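Local coordinates for protein beta-galactosidase (Bacillus circulans, PDB 4MAD) that probably hydrolyses terminal non-reducing beta-D-galactose residues from beta-D-galactosides, as a member of glycoside hydrolase family 35, at residues W69-E73 with I84-V88; Y120-T124 with E387-A392; D305-T309 with M459-N463; D415-G420 with I431-R436. All blocks are in the same frame, centred on the assembly; numbering follows the deposited sequence.

How the interactions relate
Depth and chemistry differ among these four contacts. Interactions 1 and 3 are buried, interactions 2 and 4 only partly. Interaction 1 stays within the barrel and interaction 4 within the first all-beta domain, while interactions 2 and 3 both join the two, about 17 Å apart between centres. Arg461 links that pair, its NH2 2.7 Å from Glu387 OE2 in a salt bridge. Trp121 NE1 probably hydrogen-bonds Glu73 O, tying interaction 2 to interaction 1, and Asp418 OD2 probably accepts a hydrogen bond from Met459 N, tying interaction 4 to interaction 3. Interactions 1 and 2 are mainly apolar between their segments; interaction 3 adds a tyrosine hydroxyl bond and a bridging water, and interaction 4 relies on sheet bonds and charged pairs.

Interaction 1 of 4, residues W69-E73 with I84-V88; sequences WNLHE and IADIV
Leu71 and His72 lean from the short helix 69-72 onto Ala85, whose methyl sits between them. The apolar part is modest. Leu71 CD2 lies 4.0 Å from Ala85 CB and reaches Ile84 CG2 more loosely. With Leu71 CG turned away from the backbone N (chi1 -153°), this branch crosses to the 3-10 segment 84-85. His72 CE1 keeps the same 4.0 Å from Ala85 CB, and Ile87 CG2 approaches the imidazole obliquely at 4.4 Å from CE1.

Both segments belong to one connection of the (beta/alpha)8 barrel, between strand 62-66 and strand 100-104, where the chain leaves helix 69-72, turns, and enters helix 87-97. Asp86 centres an inverse gamma turn there and N-caps the second helix through Arg89 N.

The polar part is an edge-on approach, His72 CE1 standing 3.1 Å from Ala85 O with the oxygen near the ring plane. That oxygen also receives a weak bond from Ile87 N. The ring nitrogens are held outside the pair, ND1 by Val80 O and NE2 by Tyr40 OH, which fixes the rotation of the imidazole, while Phe81 stacks on it. A leucine in place of His72 would probably leave Val80 O and Tyr40 OH without their mates. Within 69-73, Trp69 NE1 donates an almost straight bond (173°) to Glu73 OE2, 2.9 Å away in the indole plane.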
loop_
_atom_site.group_PDB
_atom_site.type_symbol
_atom_site.label_atom_id
_atom_site.label_comp_id
_atom_site.label_asym_id
_atom_site.label_seq_id
_atom_site.Cartn_x
_atom_site.Cartn_y
_atom_site.Cartn_z
ATOM N N TRP A 69 1.260 -9.016 -5.398
ATOM C CA TRP A 69 2.357 -9.861 -5.811
ATOM C C TRP A 69 3.578 -9.656 -4.929
ATOM O O TRP A 69 4.125 -10.568 -4.485
ATOM C CB TRP A 69 2.706 -9.535 -7.270
ATOM C CG TRP A 69 3.789 -10.339 -7.925
ATOM C CD1 TRP A 69 4.499 -11.353 -7.399
ATOM C CD2 TRP A 69 4.297 -10.147 -9.251
ATOM N NE1 TRP A 69 5.401 -11.834 -8.318
ATOM C CE2 TRP A 69 5.289 -11.102 -9.462
ATOM C CE3 TRP A 69 3.988 -9.283 -10.281
ATOM C CZ2 TRP A 69 5.966 -11.193 -10.654
ATOM C CZ3 TRP A 69 4.678 -9.392 -11.476
ATOM C CH2 TRP A 69 5.638 -10.333 -11.640
ATOM N N ASN A 70 3.920 -8.407 -4.637
ATOM C CA ASN A 70 5.077 -8.114 -3.805
ATOM C C ASN A 70 4.973 -8.791 -2.431
ATOM O O ASN A 70 5.947 -9.169 -1.864
ATOM C CB ASN A 70 5.404 -6.604 -3.705
ATOM C CG ASN A 70 4.229 -5.743 -3.211
ATOM O OD1 ASN A 70 3.229 -6.221 -2.903
ATOM N ND2 ASN A 70 4.439 -4.441 -3.161
ATOM N N LEU A 71 3.767 -8.931 -1.909
ATOM C CA LEU A 71 3.611 -9.633 -0.670
ATOM C C LEU A 71 3.923 -11.117 -0.817
ATOM O O LEU A 71 4.586 -11.667 -0.032
ATOM C CB LEU A 71 2.244 -9.410 -0.089
ATOM C CG LEU A 71 2.044 -9.503 1.417
ATOM C CD1 LEU A 71 2.902 -8.522 2.097
ATOM C CD2 LEU A 71 0.611 -9.242 1.758
ATOM N N HIS A 72 3.401 -11.719 -1.843
ATOM C CA HIS A 72 3.600 -13.119 -2.170
ATOM C C HIS A 72 4.952 -13.607 -2.700
ATOM O O HIS A 72 5.218 -14.763 -2.578
ATOM C CB HIS A 72 2.484 -13.609 -3.038
ATOM C CG HIS A 72 1.154 -13.381 -2.408
ATOM N ND1 HIS A 72 0.820 -13.947 -1.209
ATOM C CD2 HIS A 72 0.121 -12.581 -2.740
ATOM C CE1 HIS A 72 -0.376 -13.541 -0.855
ATOM N NE2 HIS A 72 -0.826 -12.712 -1.764
ATOM N N GLU A 73 5.678 -12.738 -3.377
ATOM C CA GLU A 73 6.994 -13.045 -3.918
ATOM C C GLU A 73 7.967 -11.922 -3.606
ATOM O O GLU A 73 8.407 -11.276 -4.472
ATOM C CB GLU A 73 6.959 -13.291 -5.437
ATOM C CG GLU A 73 8.077 -14.171 -5.902
ATOM C CD GLU A 73 8.086 -14.510 -7.373
ATOM O OE1 GLU A 73 9.043 -15.162 -7.758
ATOM O OE2 GLU A 73 7.164 -14.141 -8.084
ATOM N N ILE A 84 -0.595 -12.529 7.382
ATOM C CA ILE A 84 -1.394 -11.527 6.744
ATOM C C ILE A 84 -1.478 -11.789 5.246
ATOM O O ILE A 84 -2.305 -11.265 4.579
ATOM C CB ILE A 84 -0.924 -10.086 7.022
ATOM C CG1 ILE A 84 -2.071 -9.111 6.826
ATOM C CG2 ILE A 84 0.115 -9.714 6.138
ATOM C CD1 ILE A 84 -1.752 -7.771 7.243
ATOM N N ALA A 85 -0.578 -12.606 4.751
ATOM C CA ALA A 85 -0.550 -12.976 3.356
ATOM C C ALA A 85 -1.341 -14.259 3.001
ATOM O O ALA A 85 -1.252 -14.700 1.912
ATOM C CB ALA A 85 0.832 -13.117 2.894
ATOM N N ASP A 86 -2.079 -14.837 3.943
ATOM C CA ASP A 86 -2.745 -16.078 3.682
ATOM C C ASP A 86 -4.041 -15.751 2.978
ATOM O O ASP A 86 -5.057 -15.668 3.582
ATOM C CB ASP A 86 -3.044 -16.795 4.978
ATOM C CG ASP A 86 -3.366 -18.274 4.782
ATOM O OD1 ASP A 86 -3.824 -18.669 3.750
ATOM O OD2 ASP A 86 -3.168 -19.015 5.687
ATOM N N ILE A 87 -3.978 -15.550 1.686
ATOM C CA ILE A 87 -5.135 -15.236 0.902
ATOM C C ILE A 87 -6.126 -16.371 0.905
ATOM O O ILE A 87 -7.300 -16.159 0.954
ATOM C CB ILE A 87 -4.739 -14.777 -0.484
ATOM C CG1 ILE A 87 -5.913 -14.195 -1.207
ATOM C CG2 ILE A 87 -4.113 -15.857 -1.252
ATOM C CD1 ILE A 87 -5.560 -13.761 -2.533
ATOM N N VAL A 88 -5.636 -17.583 0.967
ATOM C CA VAL A 88 -6.569 -18.667 1.055
ATOM C C VAL A 88 -7.483 -18.581 2.313
ATOM O O VAL A 88 -8.665 -18.723 2.226
ATOM C CB VAL A 88 -5.842 -19.976 0.947
ATOM C CG1 VAL A 88 -6.736 -21.126 1.196
ATOM C CG2 VAL A 88 -5.247 -20.105 -0.404
#

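Interaction 2 of 4, residues Y120-T124 with E387-A392; sequences YWLLT and EKYGQA
Tyr120 lays one face of its ring against Ala392 and the preceding peptide, joining a loop of the (beta/alpha)8 barrel to the first all-beta domain. Packing is tight, with Tyr120 CD2 only 3.3 Å from Ala392 CB. The ring gets there because CG takes the crowded position between backbone N and carbonyl carbon (chi1 80°); Ala392 N then hangs over the ring centre, while Trp121 CB covers the opposite face. Past the rim the hydroxyl runs beside Gly390, yet its hydrogen-bond partner is Glu75 OE1.

Glu387 comes to the edge of the same ring, its CG 3.8 Å from Tyr120 CD1, and the two side chains slide past each other in opposite directions. A bend at chi2 (89°) turns its carboxylate to Leu123, the two side chains crossing obliquely, with OE2 3.7 Å from Leu123 CD1. The charge is met from outside the two segments, by a salt bridge from Arg461 NH2 and a hydrogen bond from Lys472 N.

Farther out, Thr124 turns its methyl toward the 3-10 turn of 387-389 and spans two residues with it. Lys388, doubly bent at chi2 and chi3, brings its aliphatic chain to that methyl even though its CB points away: Thr124 CG2 lies 3.9 Å from Lys388 CD and equally far from Glu387 CB.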
loop_
_atom_site.group_PDB
_atom_site.type_symbol
_atom_site.label_atom_id
_atom_site.label_comp_id
_atom_site.label_asym_id
_atom_site.label_seq_id
_atom_site.Cartn_x
_atom_site.Cartn_y
_atom_site.Cartn_z
ATOM N N TYR A 120 9.968 -5.449 -5.807
ATOM C CA TYR A 120 11.013 -4.468 -6.014
ATOM C C TYR A 120 11.977 -5.047 -7.044
ATOM O O TYR A 120 12.540 -4.351 -7.787
ATOM C CB TYR A 120 11.744 -4.135 -4.719
ATOM C CG TYR A 120 12.750 -5.160 -4.373
ATOM C CD1 TYR A 120 14.074 -4.968 -4.660
ATOM C CD2 TYR A 120 12.393 -6.350 -3.812
ATOM C CE1 TYR A 120 15.002 -5.916 -4.378
ATOM C CE2 TYR A 120 13.345 -7.303 -3.532
ATOM C CZ TYR A 120 14.648 -7.076 -3.822
ATOM O OH TYR A 120 15.547 -8.035 -3.538
ATOM N N TRP A 121 12.117 -6.349 -7.035
ATOM C CA TRP A 121 13.089 -7.037 -7.850
ATOM C C TRP A 121 12.834 -7.058 -9.338
ATOM O O TRP A 121 13.708 -7.434 -10.064
ATOM C CB TRP A 121 13.464 -8.425 -7.322
ATOM C CG TRP A 121 12.393 -9.304 -7.184
ATOM C CD1 TRP A 121 11.727 -9.527 -6.088
ATOM C CD2 TRP A 121 11.794 -10.079 -8.192
ATOM N NE1 TRP A 121 10.746 -10.406 -6.292
ATOM C CE2 TRP A 121 10.754 -10.770 -7.600
ATOM C CE3 TRP A 121 12.043 -10.269 -9.532
ATOM C CZ2 TRP A 121 9.957 -11.639 -8.300
ATOM C CZ3 TRP A 121 11.261 -11.098 -10.223
ATOM C CH2 TRP A 121 10.211 -11.781 -9.619
ATOM N N LEU A 122 11.649 -6.663 -9.759
ATOM C CA LEU A 122 11.425 -6.464 -11.156
ATOM C C LEU A 122 12.384 -5.406 -11.670
ATOM O O LEU A 122 12.814 -5.464 -12.768
ATOM C CB LEU A 122 9.997 -6.033 -11.449
ATOM C CG LEU A 122 8.945 -7.102 -11.207
ATOM C CD1 LEU A 122 7.518 -6.721 -11.592
ATOM C CD2 LEU A 122 9.330 -8.378 -11.773
ATOM N N LEU A 123 12.681 -4.431 -10.852
ATOM C CA LEU A 123 13.461 -3.302 -11.312
ATOM C C LEU A 123 14.873 -3.687 -11.822
ATOM O O LEU A 123 15.475 -2.952 -12.550
ATOM C CB LEU A 123 13.523 -2.212 -10.272
ATOM C CG LEU A 123 12.248 -1.397 -10.179
ATOM C CD1 LEU A 123 12.166 -0.663 -8.910
ATOM C CD2 LEU A 123 12.097 -0.477 -11.320
ATOM N N THR A 124 15.370 -4.826 -11.416
ATOM C CA THR A 124 16.717 -5.212 -11.787
ATOM C C THR A 124 16.762 -6.320 -12.853
ATOM O O THR A 124 17.783 -6.869 -13.121
ATOM C CB THR A 124 17.538 -5.572 -10.570
ATOM O OG1 THR A 124 16.949 -6.675 -9.903
ATOM C CG2 THR A 124 17.604 -4.379 -9.653
ATOM N N GLU A 387 17.600 -1.349 -4.843
ATOM C CA GLU A 387 17.191 -2.608 -5.414
ATOM C C GLU A 387 18.413 -3.446 -5.853
ATOM O O GLU A 387 18.375 -4.651 -5.866
ATOM C CB GLU A 387 16.264 -2.377 -6.578
ATOM C CG GLU A 387 15.016 -1.657 -6.234
ATOM C CD GLU A 387 15.111 -0.159 -6.322
ATOM O OE1 GLU A 387 16.152 0.282 -6.725
ATOM O OE2 GLU A 387 14.150 0.543 -6.001
ATOM N N LYS A 388 19.440 -2.750 -6.263
ATOM C CA LYS A 388 20.675 -3.390 -6.735
ATOM C C LYS A 388 21.467 -4.041 -5.618
ATOM O O LYS A 388 22.386 -4.779 -5.874
ATOM C CB LYS A 388 21.573 -2.433 -7.512
ATOM C CG LYS A 388 20.990 -1.960 -8.764
ATOM C CD LYS A 388 21.152 -2.875 -9.863
ATOM C CE LYS A 388 22.582 -3.039 -10.273
ATOM N NZ LYS A 388 22.765 -4.087 -11.327
ATOM N N TYR A 389 21.156 -3.647 -4.397
ATOM C CA TYR A 389 21.789 -4.182 -3.234
ATOM C C TYR A 389 20.872 -5.247 -2.605
ATOM O O TYR A 389 21.145 -5.705 -1.584
ATOM C CB TYR A 389 22.156 -3.098 -2.243
ATOM C CG TYR A 389 23.098 -2.038 -2.766
ATOM C CD1 TYR A 389 24.384 -2.351 -3.133
ATOM C CD2 TYR A 389 22.719 -0.749 -2.870
ATOM C CE1 TYR A 389 25.224 -1.416 -3.594
ATOM C CE2 TYR A 389 23.568 0.192 -3.320
ATOM C CZ TYR A 389 24.848 -0.156 -3.689
ATOM O OH TYR A 389 25.737 0.751 -4.172
ATOM N N GLY A 390 19.819 -5.606 -3.299
ATOM C CA GLY A 390 18.848 -6.545 -2.806
ATOM C C GLY A 390 17.834 -6.053 -1.806
ATOM O O GLY A 390 17.325 -6.834 -1.072
ATOM N N GLN A 391 17.551 -4.763 -1.813
ATOM C CA GLN A 391 16.688 -4.182 -0.819
ATOM C C GLN A 391 15.383 -3.587 -1.349
ATOM O O GLN A 391 15.402 -2.698 -2.132
ATOM C CB GLN A 391 17.421 -3.065 -0.070
ATOM C CG GLN A 391 16.599 -2.478 1.067
ATOM C CD GLN A 391 17.209 -1.270 1.703
ATOM O OE1 GLN A 391 18.307 -0.900 1.387
ATOM N NE2 GLN A 391 16.486 -0.660 2.616
ATOM N N ALA A 392 14.265 -4.104 -0.883
ATOM C CA ALA A 392 12.970 -3.591 -1.278
ATOM C C ALA A 392 12.536 -2.324 -0.607
ATOM O O ALA A 392 12.233 -1.388 -1.230
ATOM C CB ALA A 392 11.901 -4.656 -1.043
#

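Interaction 3 of 4, residues D305-T309 with M459-N463; sequences DYQPT and MGRIN
Tyr306 donates its hydroxyl hydrogen bond to Gly460 O, 2.6 Å from OH, the short bond that joins strand 306-308 of the barrel domain to a loop of the first all-beta domain. Tyr306 lies in the two-stranded antiparallel sheet of 299-301 and 306-308, within the connection that follows the last barrel strand. The bond uses a carbonyl lone pair, in the carbonyl plane, at a C=O...O angle of 127°.

The ring is met around its edge. Met459 CB approaches Tyr306 CE2 at 4.0 Å, and Ile462 CG1 comes near Tyr306 CD1, sliding past in the opposite direction. A phenylalanine at Tyr306 would probably leave the Gly460 carbonyl without its mate from the barrel side, with only Lys472 NZ still bonding it among the partners named here. Pro308 completes the shell, its CB 3.8 Å from Met459 O.

Farther out, Met459 N is held by Asp418 and Ile462 N by Asp470. Gly460 itself has backbone angles at which a CB would jam against the carbonyl of Met459. Arg461, its CB directed away from 305-309, salt-bridges Glu114. At the far end a water spans the contact, accepting from Asn463 ND2 at 2.7 Å and bonding Thr309 OG1 at the same distance.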
loop_
_atom_site.group_PDB
_atom_site.type_symbol
_atom_site.label_atom_id
_atom_site.label_comp_id
_atom_site.label_asym_id
_atom_site.label_seq_id
_atom_site.Cartn_x
_atom_site.Cartn_y
_atom_site.Cartn_z
ATOM N N ASP A 305 5.624 16.901 -8.769
ATOM C CA ASP A 305 5.970 16.402 -7.446
ATOM C C ASP A 305 5.617 14.929 -7.195
ATOM O O ASP A 305 4.683 14.457 -7.687
ATOM C CB ASP A 305 5.198 17.153 -6.387
ATOM C CG ASP A 305 5.613 18.610 -6.271
ATOM O OD1 ASP A 305 6.774 18.915 -6.508
ATOM O OD2 ASP A 305 4.767 19.417 -5.922
ATOM N N TYR A 306 6.447 14.292 -6.409
ATOM C CA TYR A 306 6.300 12.961 -5.875
ATOM C C TYR A 306 5.432 13.092 -4.625
ATOM O O TYR A 306 5.649 13.963 -3.839
ATOM C CB TYR A 306 7.674 12.367 -5.539
ATOM C CG TYR A 306 7.613 11.173 -4.615
ATOM C CD1 TYR A 306 7.331 9.915 -5.090
ATOM C CD2 TYR A 306 7.803 11.302 -3.281
ATOM C CE1 TYR A 306 7.246 8.844 -4.266
ATOM C CE2 TYR A 306 7.718 10.229 -2.443
ATOM C CZ TYR A 306 7.424 8.993 -2.939
ATOM O OH TYR A 306 7.326 7.910 -2.133
ATOM N N GLN A 307 4.425 12.249 -4.482
ATOM C CA GLN A 307 3.457 12.379 -3.398
ATOM C C GLN A 307 3.212 11.036 -2.699
ATOM O O GLN A 307 2.615 10.183 -3.225
ATOM C CB GLN A 307 2.136 12.907 -3.939
ATOM C CG GLN A 307 2.218 14.036 -4.884
ATOM C CD GLN A 307 0.928 14.251 -5.698
ATOM O OE1 GLN A 307 0.509 13.426 -6.437
ATOM N NE2 GLN A 307 0.345 15.387 -5.536
ATOM N N PRO A 308 3.729 10.900 -1.517
ATOM C CA PRO A 308 3.697 9.628 -0.836
ATOM C C PRO A 308 2.364 9.484 -0.123
ATOM O O PRO A 308 1.915 10.412 0.475
ATOM C CB PRO A 308 4.861 9.735 0.138
ATOM C CG PRO A 308 5.035 11.135 0.319
ATOM C CD PRO A 308 4.710 11.790 -0.926
ATOM N N THR A 309 1.752 8.330 -0.244
ATOM C CA THR A 309 0.514 8.038 0.423
ATOM C C THR A 309 0.791 7.727 1.896
ATOM O O THR A 309 1.810 7.216 2.193
ATOM C CB THR A 309 -0.185 6.866 -0.276
ATOM O OG1 THR A 309 -0.626 7.274 -1.568
ATOM C CG2 THR A 309 -1.369 6.369 0.539
ATOM N N MET A 459 10.414 6.367 0.375
ATOM C CA MET A 459 9.157 6.814 0.948
ATOM C C MET A 459 7.919 6.140 0.342
ATOM O O MET A 459 6.832 6.497 0.636
ATOM C CB MET A 459 9.054 8.326 0.844
ATOM C CG MET A 459 10.119 9.071 1.566
ATOM S SD MET A 459 9.994 10.849 1.393
ATOM C CE MET A 459 8.670 11.163 2.436
ATOM N N GLY A 460 8.194 5.190 -0.528
ATOM C CA GLY A 460 7.234 4.430 -1.280
ATOM C C GLY A 460 7.221 4.520 -2.790
ATOM O O GLY A 460 7.225 5.583 -3.307
ATOM N N ARG A 461 7.242 3.365 -3.434
ATOM C CA ARG A 461 7.298 3.314 -4.868
ATOM C C ARG A 461 5.974 3.705 -5.489
ATOM O O ARG A 461 4.980 3.239 -5.098
ATOM C CB ARG A 461 7.758 1.953 -5.401
ATOM C CG ARG A 461 9.192 1.597 -5.119
ATOM C CD ARG A 461 9.781 0.448 -5.931
ATOM N NE ARG A 461 11.148 0.197 -5.516
ATOM C CZ ARG A 461 11.445 -0.370 -4.380
ATOM N NH1 ARG A 461 10.477 -0.796 -3.599
ATOM N NH2 ARG A 461 12.680 -0.544 -4.038
ATOM N N ILE A 462 6.056 4.560 -6.484
ATOM C CA ILE A 462 4.955 5.054 -7.248
ATOM C C ILE A 462 4.144 3.899 -7.819
ATOM O O ILE A 462 4.649 2.933 -8.224
ATOM C CB ILE A 462 5.443 5.949 -8.403
ATOM C CG1 ILE A 462 5.903 7.270 -7.834
ATOM C CG2 ILE A 462 4.360 6.215 -9.395
ATOM C CD1 ILE A 462 6.800 8.027 -8.693
ATOM N N ASN A 463 2.849 4.061 -7.731
ATOM C CA ASN A 463 1.910 3.021 -8.101
ATOM C C ASN A 463 0.939 3.335 -9.231
ATOM O O ASN A 463 0.110 2.589 -9.476
ATOM C CB ASN A 463 1.108 2.546 -6.886
ATOM C CG ASN A 463 0.165 3.607 -6.330
ATOM O OD1 ASN A 463 -0.981 3.784 -6.793
ATOM N ND2 ASN A 463 0.639 4.287 -5.332
HETATM O O HOH W 1 -0.689 6.304 -4.047
#

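Interaction 4 of 4, residues D415-G420 with I431-R436; sequences DIHDRG and IVERNR
Arg434 spreads its guanidinium flat over the His417 ring, centres 3.6 Å apart and planes only 8° from parallel, right beside the cis peptide bond that joins His417 to Asp418. The arginine chain runs extended from CG to NE, with CG anti to the backbone N (chi1 -178°), and NH1 ends above the middle of the imidazole. At the guanidinium edge, in its plane, the same NH1 forms a 2.9 Å salt bridge with Asp418 OD1, and Asp470 is a second anionic partner. The stack on one face and the in-plane Asp418 carboxylate at the edge together fix the group's orientation. His417 is steadied by ND1 bonding Tyr471 O; Asp418 OD2 makes a salt bridge with Lys472 NZ.

The backbone continues the join, Arg434 N donating to Asp418 O. Beyond, Gly420 and Val432 exchange two 2.9 Å bonds, Gly420 N to Val432 O and Val432 N to Gly420 O. Arg419 makes a weak salt bridge, NE 3.4 Å from Glu433 OE2, with the flat groups nearly perpendicular at 82°; its NH1 goes to His579. Ile416 CG1 packs on Val432 CG2, while Ile416 O is buried without a partner. The paired part is the antiparallel beta hairpin 419-424 with 427-433, entered from strand 409-417 through a classic bulge at Asp418 and Arg419 facing Glu457.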
loop_
_atom_site.group_PDB
_atom_site.type_symbol
_atom_site.label_atom_id
_atom_site.label_comp_id
_atom_site.label_asym_id
_atom_site.label_seq_id
_atom_site.Cartn_x
_atom_site.Cartn_y
_atom_site.Cartn_z
ATOM N N ASP A 415 19.803 10.950 -8.744
ATOM C CA ASP A 415 18.808 11.767 -8.101
ATOM C C ASP A 415 18.402 11.138 -6.750
ATOM O O ASP A 415 18.654 10.016 -6.516
ATOM C CB ASP A 415 17.551 11.814 -8.944
ATOM C CG ASP A 415 17.665 12.705 -10.169
ATOM O OD1 ASP A 415 18.379 13.677 -10.154
ATOM O OD2 ASP A 415 16.999 12.445 -11.150
ATOM N N ILE A 416 17.759 11.901 -5.900
ATOM C CA ILE A 416 17.399 11.398 -4.604
ATOM C C ILE A 416 15.945 10.879 -4.571
ATOM O O ILE A 416 15.060 11.591 -4.780
ATOM C CB ILE A 416 17.619 12.432 -3.517
ATOM C CG1 ILE A 416 17.316 11.851 -2.151
ATOM C CG2 ILE A 416 16.838 13.642 -3.769
ATOM C CD1 ILE A 416 18.327 10.993 -1.644
ATOM N N HIS A 417 15.788 9.585 -4.305
ATOM C CA HIS A 417 14.515 8.943 -4.297
ATOM C C HIS A 417 14.344 8.246 -2.955
ATOM O O HIS A 417 14.706 7.106 -2.839
ATOM C CB HIS A 417 14.449 7.912 -5.422
ATOM C CG HIS A 417 14.254 8.492 -6.782
ATOM N ND1 HIS A 417 14.037 7.720 -7.894
ATOM C CD2 HIS A 417 14.202 9.771 -7.202
ATOM C CE1 HIS A 417 13.852 8.496 -8.934
ATOM N NE2 HIS A 417 13.973 9.744 -8.546
ATOM N N ASP A 418 13.783 8.921 -1.966
ATOM C CA ASP A 418 13.129 10.198 -2.103
ATOM C C ASP A 418 13.503 11.343 -1.144
ATOM O O ASP A 418 13.116 12.443 -1.348
ATOM C CB ASP A 418 11.652 9.930 -2.015
ATOM C CG ASP A 418 11.257 8.721 -2.790
ATOM O OD1 ASP A 418 11.394 8.781 -3.985
ATOM O OD2 ASP A 418 10.860 7.730 -2.216
ATOM N N ARG A 419 14.226 11.002 -0.095
ATOM C CA ARG A 419 14.640 11.936 0.917
ATOM C C ARG A 419 15.935 11.470 1.550
ATOM O O ARG A 419 16.121 10.318 1.789
ATOM C CB ARG A 419 13.600 12.006 1.995
ATOM C CG ARG A 419 13.617 13.232 2.810
ATOM C CD ARG A 419 12.366 13.286 3.651
ATOM N NE ARG A 419 12.249 14.468 4.477
ATOM C CZ ARG A 419 12.691 14.574 5.722
ATOM N NH1 ARG A 419 13.335 13.603 6.324
ATOM N NH2 ARG A 419 12.494 15.671 6.380
ATOM N N GLY A 420 16.806 12.398 1.829
ATOM C CA GLY A 420 17.991 12.000 2.521
ATOM C C GLY A 420 18.566 13.023 3.453
ATOM O O GLY A 420 18.435 14.187 3.225
ATOM N N ILE A 431 19.242 18.244 4.496
ATOM C CA ILE A 431 18.486 17.238 3.789
ATOM C C ILE A 431 18.389 17.568 2.319
ATOM O O ILE A 431 18.361 18.698 1.949
ATOM C CB ILE A 431 17.067 17.108 4.292
ATOM C CG1 ILE A 431 16.387 18.422 4.190
ATOM C CG2 ILE A 431 17.026 16.707 5.701
ATOM C CD1 ILE A 431 15.140 18.472 5.000
ATOM N N VAL A 432 18.382 16.536 1.512
ATOM C CA VAL A 432 18.007 16.614 0.134
ATOM C C VAL A 432 16.655 15.909 -0.085
ATOM O O VAL A 432 16.396 14.901 0.480
ATOM C CB VAL A 432 19.059 15.981 -0.770
ATOM C CG1 VAL A 432 20.297 16.847 -0.830
ATOM C CG2 VAL A 432 19.422 14.662 -0.286
ATOM N N GLU A 433 15.850 16.487 -0.939
ATOM C CA GLU A 433 14.506 16.037 -1.172
ATOM C C GLU A 433 14.247 15.886 -2.657
ATOM O O GLU A 433 14.757 16.603 -3.450
ATOM C CB GLU A 433 13.526 17.030 -0.577
ATOM C CG GLU A 433 13.608 17.145 0.922
ATOM C CD GLU A 433 12.300 17.609 1.570
ATOM O OE1 GLU A 433 12.103 18.800 1.572
ATOM O OE2 GLU A 433 11.501 16.792 2.079
ATOM N N ARG A 434 13.393 14.932 -2.987
ATOM C CA ARG A 434 13.095 14.659 -4.389
ATOM C C ARG A 434 12.476 15.839 -5.102
ATOM O O ARG A 434 12.722 16.056 -6.234
ATOM C CB ARG A 434 12.171 13.448 -4.519
ATOM C CG ARG A 434 11.822 13.036 -5.882
ATOM C CD ARG A 434 11.395 11.609 -5.966
ATOM N NE ARG A 434 10.949 11.239 -7.278
ATOM C CZ ARG A 434 10.685 10.017 -7.649
ATOM N NH1 ARG A 434 10.776 9.039 -6.793
ATOM N NH2 ARG A 434 10.286 9.765 -8.867
ATOM N N ASN A 435 11.604 16.546 -4.427
ATOM C CA ASN A 435 10.829 17.604 -5.033
ATOM C C ASN A 435 11.593 18.884 -4.983
ATOM O O ASN A 435 11.904 19.419 -3.966
ATOM C CB ASN A 435 9.456 17.755 -4.403
ATOM C CG ASN A 435 8.619 16.509 -4.550
ATOM O OD1 ASN A 435 7.785 16.219 -3.712
ATOM N ND2 ASN A 435 8.864 15.787 -5.578
ATOM N N ARG A 436 11.903 19.338 -6.161
ATOM C CA ARG A 436 13.226 19.466 -6.648
ATOM C C ARG A 436 13.740 20.891 -6.568
ATOM O O ARG A 436 13.061 21.795 -6.134
ATOM C CB ARG A 436 13.365 18.816 -8.037
ATOM C CG ARG A 436 12.100 17.979 -8.504
ATOM C CD ARG A 436 12.333 17.093 -9.753
ATOM N NE ARG A 436 13.721 17.106 -10.232
ATOM C CZ ARG A 436 14.264 16.213 -11.049
ATOM N NH1 ARG A 436 13.533 15.234 -11.523
ATOM N NH2 ARG A 436 15.535 16.303 -11.393
#